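Local coordinates for protein particle-associated lyase (Acinetobacter bacteriophage AP22, PDB 4Y9V) that probably cleaves the capsular polysaccharide of Acinetobacter baumannii as a trimeric phage tailspike lyase, and binds a fragment of that capsule, at residues S33-Q37 and Q38-D42; L77-S81 and R82-V86; V494-K498 and D499-P503; T512-T515 and N516-T519. All coordinates share one frame; numbering follows the deposited sequence. Where two conformers were deposited one is given.

Contact 1 of 4, residues S33-Q37 and Q38-D42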
# COMPACT_ATOMS: atom_id res chain seq x y z
N SER A 33 -21.58 -49.21 14.98
CA SER A 33 -21.27 -48.51 16.21
C SER A 33 -22.20 -48.81 17.37
O SER A 33 -21.87 -48.53 18.51
CB SER A 33 -21.35 -47.00 15.96
OG SER A 33 -22.66 -46.58 15.63
N GLY A 34 -23.42 -49.26 17.05
CA GLY A 34 -24.47 -49.46 18.01
C GLY A 34 -25.57 -48.43 17.97
O GLY A 34 -26.59 -48.65 18.62
N ILE A 35 -25.42 -47.35 17.23
CA ILE A 35 -26.55 -46.46 16.97
C ILE A 35 -27.37 -47.00 15.82
O ILE A 35 -26.87 -47.75 14.96
CB ILE A 35 -26.14 -44.99 16.77
CG1 ILE A 35 -25.55 -44.66 15.41
CG2 ILE A 35 -25.22 -44.52 17.91
CD1 ILE A 35 -25.24 -43.18 15.20
N SER A 36 -28.66 -46.62 15.73
CA SER A 36 -29.49 -47.07 14.65
C SER A 36 -29.19 -46.29 13.37
O SER A 36 -28.62 -45.21 13.39
CB SER A 36 -30.97 -46.93 14.96
OG SER A 36 -31.38 -45.58 14.85
N GLN A 37 -29.70 -46.82 12.24
CA GLN A 37 -29.56 -46.08 10.99
C GLN A 37 -30.32 -44.76 11.07
O GLN A 37 -29.87 -43.77 10.46
CB GLN A 37 -30.06 -46.94 9.82
CG GLN A 37 -29.85 -46.26 8.49
CD GLN A 37 -28.36 -46.12 8.22
OE1 GLN A 37 -27.60 -47.09 8.37
NE2 GLN A 37 -27.92 -44.94 7.79
N GLN A 38 -31.44 -44.71 11.76
CA GLN A 38 -32.12 -43.42 11.94
C GLN A 38 -31.21 -42.42 12.63
O GLN A 38 -31.15 -41.25 12.26
CB GLN A 38 -33.43 -43.54 12.69
CG GLN A 38 -34.22 -42.25 12.74
CD GLN A 38 -34.62 -41.80 11.36
OE1 GLN A 38 -35.38 -42.49 10.66
NE2 GLN A 38 -34.11 -40.65 10.92
N GLU A 39 -30.52 -42.88 13.67
CA GLU A 39 -29.59 -41.99 14.40
C GLU A 39 -28.44 -41.55 13.52
O GLU A 39 -27.99 -40.41 13.59
CB GLU A 39 -29.09 -42.69 15.66
CG GLU A 39 -30.18 -42.94 16.68
CD GLU A 39 -29.60 -43.63 17.89
OE1 GLU A 39 -29.26 -42.95 18.88
OE2 GLU A 39 -29.44 -44.87 17.85
N VAL A 40 -27.93 -42.43 12.64
CA VAL A 40 -26.91 -42.01 11.68
C VAL A 40 -27.51 -40.90 10.81
O VAL A 40 -26.89 -39.85 10.61
CB VAL A 40 -26.41 -43.18 10.81
CG1 VAL A 40 -25.50 -42.67 9.71
CG2 VAL A 40 -25.72 -44.27 11.64
N ASN A 41 -28.67 -41.15 10.25
CA ASN A 41 -29.33 -40.17 9.37
C ASN A 41 -29.51 -38.83 10.08
O ASN A 41 -29.36 -37.78 9.46
CB ASN A 41 -30.68 -40.69 8.90
CG ASN A 41 -30.63 -41.93 8.00
OD1 ASN A 41 -29.57 -42.37 7.57
ND2 ASN A 41 -31.81 -42.46 7.73
N ASP A 42 -29.89 -38.87 11.33
CA ASP A 42 -30.20 -37.67 12.11
C ASP A 42 -28.99 -36.75 12.29
O ASP A 42 -29.18 -35.59 12.63
CB ASP A 42 -30.73 -38.07 13.49
CG ASP A 42 -32.10 -38.70 13.56
OD1 ASP A 42 -32.86 -38.60 12.57
OD2 ASP A 42 -32.38 -39.33 14.61
O HOH W 1 -28.31 -47.12 20.26
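The carboxamide of Q37 meets that of N41 one helical turn on, the two planes 52° apart. Q37 NE2 gives its N-H to N41 OD1 over 3.1 Å; the acceptor lies in the Q37 amide plane, whereas the donor stands above the carbonyl plane of N41. Q37 reaches it because CG is anti to the backbone N (chi1 -176°) and the chain then bends at chi2, carrying NE2 forward along the helix, alongside V40 CB and CG1. The carboxylate of E39 turns to the backbone: S36 N donates to E39 OE2 at 2.9 Å, on the anti side and nearly straight. In return E39 N donates to S36 OG at 3.1 Å. S36 is thus the N-cap of helix 37-42 and, with E39, forms a capping box. I35 CD1 packs on V40 CG2 (3.8 Å), the two side chains crossing at about a right angle, while V40 N and N41 N bond to S36 O and Q37 O. A water donates to G34 O and, weakly, to E39 OE2. Outside the segments, Q37 OE1 takes a bond from N41 ND2 of the second subunit, and N41 ND2 serves Q37 OE1 of the third. Each Q37 amide thus uses both ends, consistent with a ring of Q37 and N41 amides round the trimer; the negative charge of E39, next to the helix N terminus, may also interact favourably with the helix dipole.

Contact 2 of 4, residues L77-S81 and R82-V86. With EDO (1,2-ethanediol), chain G.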
# COMPACT_ATOMS: atom_id res chain seq x y z
N LEU A 77 -27.94 -26.96 7.79
CA LEU A 77 -28.91 -27.47 6.83
C LEU A 77 -28.27 -27.61 5.45
O LEU A 77 -27.75 -26.62 4.90
CB LEU A 77 -30.11 -26.53 6.71
CG LEU A 77 -31.21 -26.98 5.73
CD1 LEU A 77 -31.92 -28.22 6.23
CD2 LEU A 77 -32.16 -25.83 5.44
N HIS A 78 -28.34 -28.80 4.89
CA HIS A 78 -27.89 -29.08 3.52
C HIS A 78 -29.08 -28.91 2.58
O HIS A 78 -30.17 -29.39 2.87
CB HIS A 78 -27.33 -30.49 3.42
CG HIS A 78 -26.09 -30.68 4.20
ND1 HIS A 78 -26.03 -30.88 5.55
CD2 HIS A 78 -24.81 -30.64 3.72
CE1 HIS A 78 -24.68 -30.95 5.87
NE2 HIS A 78 -23.97 -30.83 4.77
N VAL A 79 -28.85 -28.24 1.46
CA VAL A 79 -29.90 -27.94 0.48
C VAL A 79 -29.49 -28.41 -0.91
O VAL A 79 -28.44 -28.02 -1.42
CB VAL A 79 -30.26 -26.45 0.48
CG1 VAL A 79 -31.36 -26.16 -0.52
CG2 VAL A 79 -30.64 -25.98 1.87
N LYS A 80 -30.35 -29.22 -1.52
CA LYS A 80 -30.19 -29.69 -2.88
C LYS A 80 -30.45 -28.59 -3.86
O LYS A 80 -31.35 -27.74 -3.71
CB LYS A 80 -31.19 -30.83 -3.11
CG LYS A 80 -31.18 -31.46 -4.49
CD LYS A 80 -32.09 -32.69 -4.61
CE LYS A 80 -32.21 -33.20 -6.01
NZ LYS A 80 -30.93 -33.83 -6.48
N SER A 81 -29.69 -28.60 -4.96
CA SER A 81 -29.77 -27.58 -6.00
C SER A 81 -31.13 -27.62 -6.74
O SER A 81 -31.40 -28.51 -7.54
CB SER A 81 -28.67 -27.85 -7.02
OG SER A 81 -28.65 -26.88 -8.02
N ARG A 82 -31.93 -26.59 -6.46
CA ARG A 82 -33.18 -26.27 -7.12
C ARG A 82 -33.38 -24.76 -6.94
O ARG A 82 -32.75 -24.16 -6.07
CB ARG A 82 -34.44 -26.98 -6.52
CG ARG A 82 -34.40 -28.48 -6.40
CD ARG A 82 -35.74 -28.98 -5.86
NE ARG A 82 -35.87 -30.41 -5.66
CZ ARG A 82 -35.55 -31.05 -4.54
NH1 ARG A 82 -35.01 -30.42 -3.50
NH2 ARG A 82 -35.79 -32.34 -4.45
N GLU A 83 -34.31 -24.19 -7.69
CA GLU A 83 -34.82 -22.85 -7.40
C GLU A 83 -36.06 -23.00 -6.51
O GLU A 83 -37.02 -23.69 -6.94
CB GLU A 83 -35.12 -22.06 -8.64
CG GLU A 83 -35.58 -20.66 -8.33
CD GLU A 83 -35.73 -19.76 -9.52
OE1 GLU A 83 -34.75 -19.67 -10.30
OE2 GLU A 83 -36.78 -19.08 -9.69
N TYR A 84 -36.04 -22.39 -5.35
CA TYR A 84 -37.13 -22.49 -4.38
C TYR A 84 -37.81 -21.14 -4.21
O TYR A 84 -37.14 -20.12 -3.95
CB TYR A 84 -36.58 -22.89 -3.02
CG TYR A 84 -35.86 -24.21 -2.99
CD1 TYR A 84 -36.55 -25.40 -2.85
CD2 TYR A 84 -34.48 -24.29 -3.10
CE1 TYR A 84 -35.89 -26.62 -2.81
CE2 TYR A 84 -33.81 -25.49 -3.07
CZ TYR A 84 -34.50 -26.66 -2.91
OH TYR A 84 -33.89 -27.88 -2.86
N ILE A 85 -39.14 -21.14 -4.23
CA ILE A 85 -39.93 -19.97 -3.87
C ILE A 85 -39.84 -19.73 -2.36
O ILE A 85 -40.08 -20.65 -1.57
CB ILE A 85 -41.38 -20.18 -4.30
CG1 ILE A 85 -41.48 -20.26 -5.82
CG2 ILE A 85 -42.29 -19.11 -3.73
CD1 ILE A 85 -42.84 -20.72 -6.34
N VAL A 86 -39.53 -18.49 -1.96
CA VAL A 86 -39.51 -18.08 -0.57
C VAL A 86 -40.21 -16.71 -0.49
O VAL A 86 -39.58 -15.66 -0.65
CB VAL A 86 -38.10 -17.99 0.03
CG1 VAL A 86 -38.16 -17.61 1.49
CG2 VAL A 86 -37.33 -19.29 -0.18
C1 EDO G . -28.86 -32.38 -0.34
O1 EDO G . -29.64 -31.89 0.67
C2 EDO G . -27.60 -31.52 -0.63
O2 EDO G . -26.65 -31.61 0.39
O HOH W 2 -33.08 -29.54 -0.73
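R82 lays one face of its guanidinium against the aliphatic chain of K80, with K80 CD 3.5 Å from the plane and displaced toward the rim. The two side chains pass at a slant, and the lysine is extended as far as CE, with the bend at chi4 turning NZ, which lies 5.5 Å from R82 NH2. The guanidinium carries like charge, but its NH1 is engaged by a salt bridge to D48, which probably offsets the proximity of the lysine. In its own plane NH1 also donates to the hydroxyl of Y84, at 2.8 Å from OH. That hydroxyl has three partners: it donates to K80 O at 2.7 Å, accepts from R82 NH1, and accepts from a water that in turn takes the N-H of K80. R82 CB covers part of one face of the tyrosine ring, and V79 CG1 touches Y84 CE2 at 3.6 Å. S81 packs its CB against the start of R82, while its OG bonds to T102 O and its N to E101 OE1. Y84 CG lies anti to its carbonyl carbon (chi1 -59°), directing the ring toward the corner, so that K80 O lies at its edge, near the ring plane. The corner joins strand 77-79, paired with 96-100, to strand 83-85, paired with 105-109. A short turn carrying the chain from one face to the next is the corner expected of a right-handed parallel beta-helix, the fold of the pectin lyase-like family.

Contact 3 of 4, residues V494-K498 and D499-P503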
# COMPACT_ATOMS: atom_id res chain seq x y z
N VAL A 494 4.78 19.64 -7.82
CA VAL A 494 3.80 19.29 -8.82
C VAL A 494 4.48 19.46 -10.19
O VAL A 494 5.44 20.22 -10.30
CB VAL A 494 2.54 20.18 -8.75
CG1 VAL A 494 1.89 20.08 -7.37
CG2 VAL A 494 2.81 21.63 -9.12
N VAL A 495 3.93 18.77 -11.20
CA VAL A 495 4.45 18.78 -12.55
C VAL A 495 3.32 19.03 -13.54
O VAL A 495 2.43 18.20 -13.68
CB VAL A 495 5.19 17.44 -12.86
CG1 VAL A 495 5.86 17.55 -14.23
CG2 VAL A 495 6.17 17.04 -11.76
N ASN A 496 3.29 20.17 -14.25
CA ASN A 496 2.44 20.32 -15.43
C ASN A 496 3.30 19.93 -16.64
O ASN A 496 4.29 20.60 -16.95
CB ASN A 496 1.92 21.74 -15.60
CG ASN A 496 0.71 21.97 -14.71
OD1 ASN A 496 -0.44 21.58 -15.22
ND2 ASN A 496 0.82 22.45 -13.57
N THR A 497 2.94 18.84 -17.31
CA THR A 497 3.76 18.32 -18.38
C THR A 497 3.65 19.12 -19.68
O THR A 497 4.54 18.97 -20.53
CB THR A 497 3.48 16.83 -18.61
OG1 THR A 497 2.16 16.74 -19.15
CG2 THR A 497 3.66 16.03 -17.35
N LYS A 498 2.64 19.94 -19.84
CA LYS A 498 2.42 20.67 -21.09
C LYS A 498 2.96 22.08 -20.99
O LYS A 498 2.75 22.78 -19.99
CB LYS A 498 0.94 20.73 -21.42
CG LYS A 498 0.27 19.39 -21.66
CD LYS A 498 0.73 18.72 -22.95
CE LYS A 498 0.07 17.38 -23.18
NZ LYS A 498 -1.39 17.34 -23.14
N ASP A 499 3.61 22.53 -22.07
CA ASP A 499 4.21 23.85 -22.06
C ASP A 499 3.19 24.97 -22.19
O ASP A 499 3.55 26.12 -22.01
CB ASP A 499 5.33 23.95 -23.08
CG ASP A 499 4.94 23.91 -24.55
OD1 ASP A 499 3.75 24.11 -24.84
OD2 ASP A 499 5.88 23.68 -25.35
N THR A 500 1.93 24.67 -22.51
CA THR A 500 0.88 25.65 -22.55
C THR A 500 0.24 25.90 -21.19
O THR A 500 -0.52 26.86 -21.03
CB THR A 500 -0.19 25.18 -23.53
OG1 THR A 500 -0.59 23.84 -23.21
CG2 THR A 500 0.30 25.18 -24.97
N ALA A 501 0.45 24.98 -20.22
CA ALA A 501 -0.20 25.15 -18.92
C ALA A 501 0.49 26.25 -18.14
O ALA A 501 1.72 26.29 -18.07
CB ALA A 501 -0.17 23.82 -18.19
N ASN A 502 -0.31 27.10 -17.52
CA ASN A 502 0.18 28.28 -16.79
C ASN A 502 -0.65 28.52 -15.54
O ASN A 502 -1.33 29.56 -15.46
CB ASN A 502 0.16 29.47 -17.74
CG ASN A 502 0.66 30.79 -17.22
OD1 ASN A 502 1.65 30.83 -16.41
ND2 ASN A 502 0.07 31.84 -17.67
N PRO A 503 -0.65 27.58 -14.60
CA PRO A 503 -1.57 27.67 -13.48
C PRO A 503 -1.04 28.52 -12.37
O PRO A 503 0.18 28.67 -12.17
CB PRO A 503 -1.62 26.23 -13.00
CG PRO A 503 -0.20 25.72 -13.23
CD PRO A 503 0.18 26.40 -14.56
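A type I beta turn from K498 to A501 reverses the chain, closed by A501 N donating to K498 O at 3.2 Å; the donor stands well above the carbonyl plane, 61° out of it, and the N-H points at the oxygen at 156°. Inside the bend, A501 CB sits 3.6 Å from K498 O and 3.9 Å from N496 CB. Next to it the ring of P503 arrives from the opposite direction to N496, setting P503 CG against the flat end of that side chain. N496, A501 and P503 thus form one small cluster on the inner side of the turn, all three buried and with their CB atoms directed at the facing segment. On the outer side K498 CB comes 3.9 Å from T500 OG1. K498 CG is anti to the carbonyl carbon (chi1 -62°) and the chain bends at chi2 and chi4, leading NZ away from the turn to D466 OD1, a salt bridge, and to D464 O. T500 OG1 bonds to D466 O, so the loop of D464 and D466 holds both the K498 ammonium and the T500 hydroxyl. Strand 486-496 ends here beside strand 461-463; V495, and T497 just past the strand, bond through the backbone to V461 and C463. P503 lies against W471 of strand 470-476 and L468, while V494 O accepts from R520 of the third subunit, so the strand leading to the turn borders that subunit.

Contact 4 of 4, residues T512-T515 and N516-T519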
# COMPACT_ATOMS: atom_id res chain seq x y z
N THR A 512 -7.28 33.17 0.67
CA THR A 512 -5.93 32.66 0.50
C THR A 512 -4.85 33.73 0.77
O THR A 512 -3.68 33.35 0.96
CB THR A 512 -5.71 32.01 -0.87
OG1 THR A 512 -5.97 33.01 -1.86
CG2 THR A 512 -6.57 30.79 -1.08
N LEU A 513 -5.23 35.01 0.81
CA LEU A 513 -4.31 36.10 1.06
C LEU A 513 -4.45 36.67 2.46
O LEU A 513 -3.76 37.67 2.80
CB LEU A 513 -4.53 37.19 0.01
CG LEU A 513 -4.21 36.80 -1.44
CD1 LEU A 513 -4.63 37.88 -2.39
CD2 LEU A 513 -2.75 36.45 -1.55
N ALA A 514 -5.29 36.13 3.30
CA ALA A 514 -5.50 36.71 4.63
C ALA A 514 -4.25 36.63 5.46
O ALA A 514 -3.40 35.76 5.27
CB ALA A 514 -6.69 35.99 5.30
N THR A 515 -4.18 37.57 6.40
CA THR A 515 -2.98 37.80 7.20
C THR A 515 -2.34 36.57 7.77
O THR A 515 -1.13 36.29 7.70
CB THR A 515 -3.30 38.81 8.32
OG1 THR A 515 -3.84 39.99 7.79
CG2 THR A 515 -1.96 39.23 8.91
N ASN A 516 -3.18 35.74 8.39
CA ASN A 516 -2.47 34.64 9.09
C ASN A 516 -2.17 33.39 8.30
O ASN A 516 -1.66 32.44 8.87
CB ASN A 516 -3.28 34.35 10.35
CG ASN A 516 -3.14 35.54 11.32
OD1 ASN A 516 -2.05 36.08 11.62
ND2 ASN A 516 -4.33 35.88 11.82
N VAL A 517 -2.51 33.39 7.02
CA VAL A 517 -2.35 32.20 6.18
C VAL A 517 -0.89 31.98 5.85
O VAL A 517 -0.20 32.93 5.49
CB VAL A 517 -3.16 32.37 4.89
CG1 VAL A 517 -2.94 31.21 3.94
CG2 VAL A 517 -4.64 32.54 5.22
N LYS A 518 -0.43 30.74 5.95
CA LYS A 518 0.96 30.41 5.64
C LYS A 518 0.98 29.42 4.49
O LYS A 518 0.22 28.46 4.46
CB LYS A 518 1.65 29.91 6.88
CG LYS A 518 1.74 31.02 7.96
CD LYS A 518 2.25 30.56 9.30
CE LYS A 518 2.50 31.78 10.16
NZ LYS A 518 1.28 32.61 10.41
N THR A 519 1.92 29.62 3.57
CA THR A 519 2.02 28.78 2.39
C THR A 519 3.43 28.34 2.14
O THR A 519 4.40 28.97 2.53
CB THR A 519 1.45 29.48 1.15
OG1 THR A 519 2.33 30.47 0.68
CG2 THR A 519 0.04 29.99 1.38
O HOH W 3 -0.72 35.40 4.22
O HOH W 4 1.18 34.60 8.48
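A514 and V517 are the ends of a type I beta turn, V517 N donating to A514 O at 3.1 Å with an N-H angle of 164°. The donor stands above the carbonyl plane, 44° out of it. The apolar side of the turn is formed by A514 CB and V517 CG2, 4.0 Å apart. V517 CG1, anti to the backbone N (chi1 176°), points instead to T512 O at 3.7 Å, so the two branches of one valine pack against successive parts of the incoming loop. T515 and N516 form the exposed corner. A second layer is made of water: one donates to T515 O and accepts from K518 NZ, and another lies near both A514 O and V517 O. Farther out, T512 OG1 bonds to Y507 O and to S509 N, which ties T512 to the preceding stretch of the loop, while T512 and V517 both touch I486 of strand 486-496. Strand 518-531 leaves the turn beside that strand, K518 bonding to I489 through the backbone, and T519 N reaches E624 OE1 near the C terminus. The turn thus delivers the chain into a strand that runs parallel to 486-496. The K518 chain runs extended beside the turn and bends at chi4, NZ making a weak bond to N516 O at 3.3 Å.

How the contacts relate
From the N terminus the four contacts come in series; none nests in or crosses another. Contact 1 starts helix 37-42 at the N-terminal end, among the three subunits. Contact 2, its centre about 25 Å away, turns the corner between strands 77-79 and 83-85, probably near the start of the beta-helix. The chain then runs through the pectin lyase-like body before contact 3, about 61 Å from contact 2 between centres and on the far side of the chain's centre. Contact 3 closes the turn just after strand 486-496, and contact 4, its centre about 25 Å away, closes the turn just before strand 518-531. Those two strands are parallel neighbours, so contacts 3 and 4 bracket the connection between them.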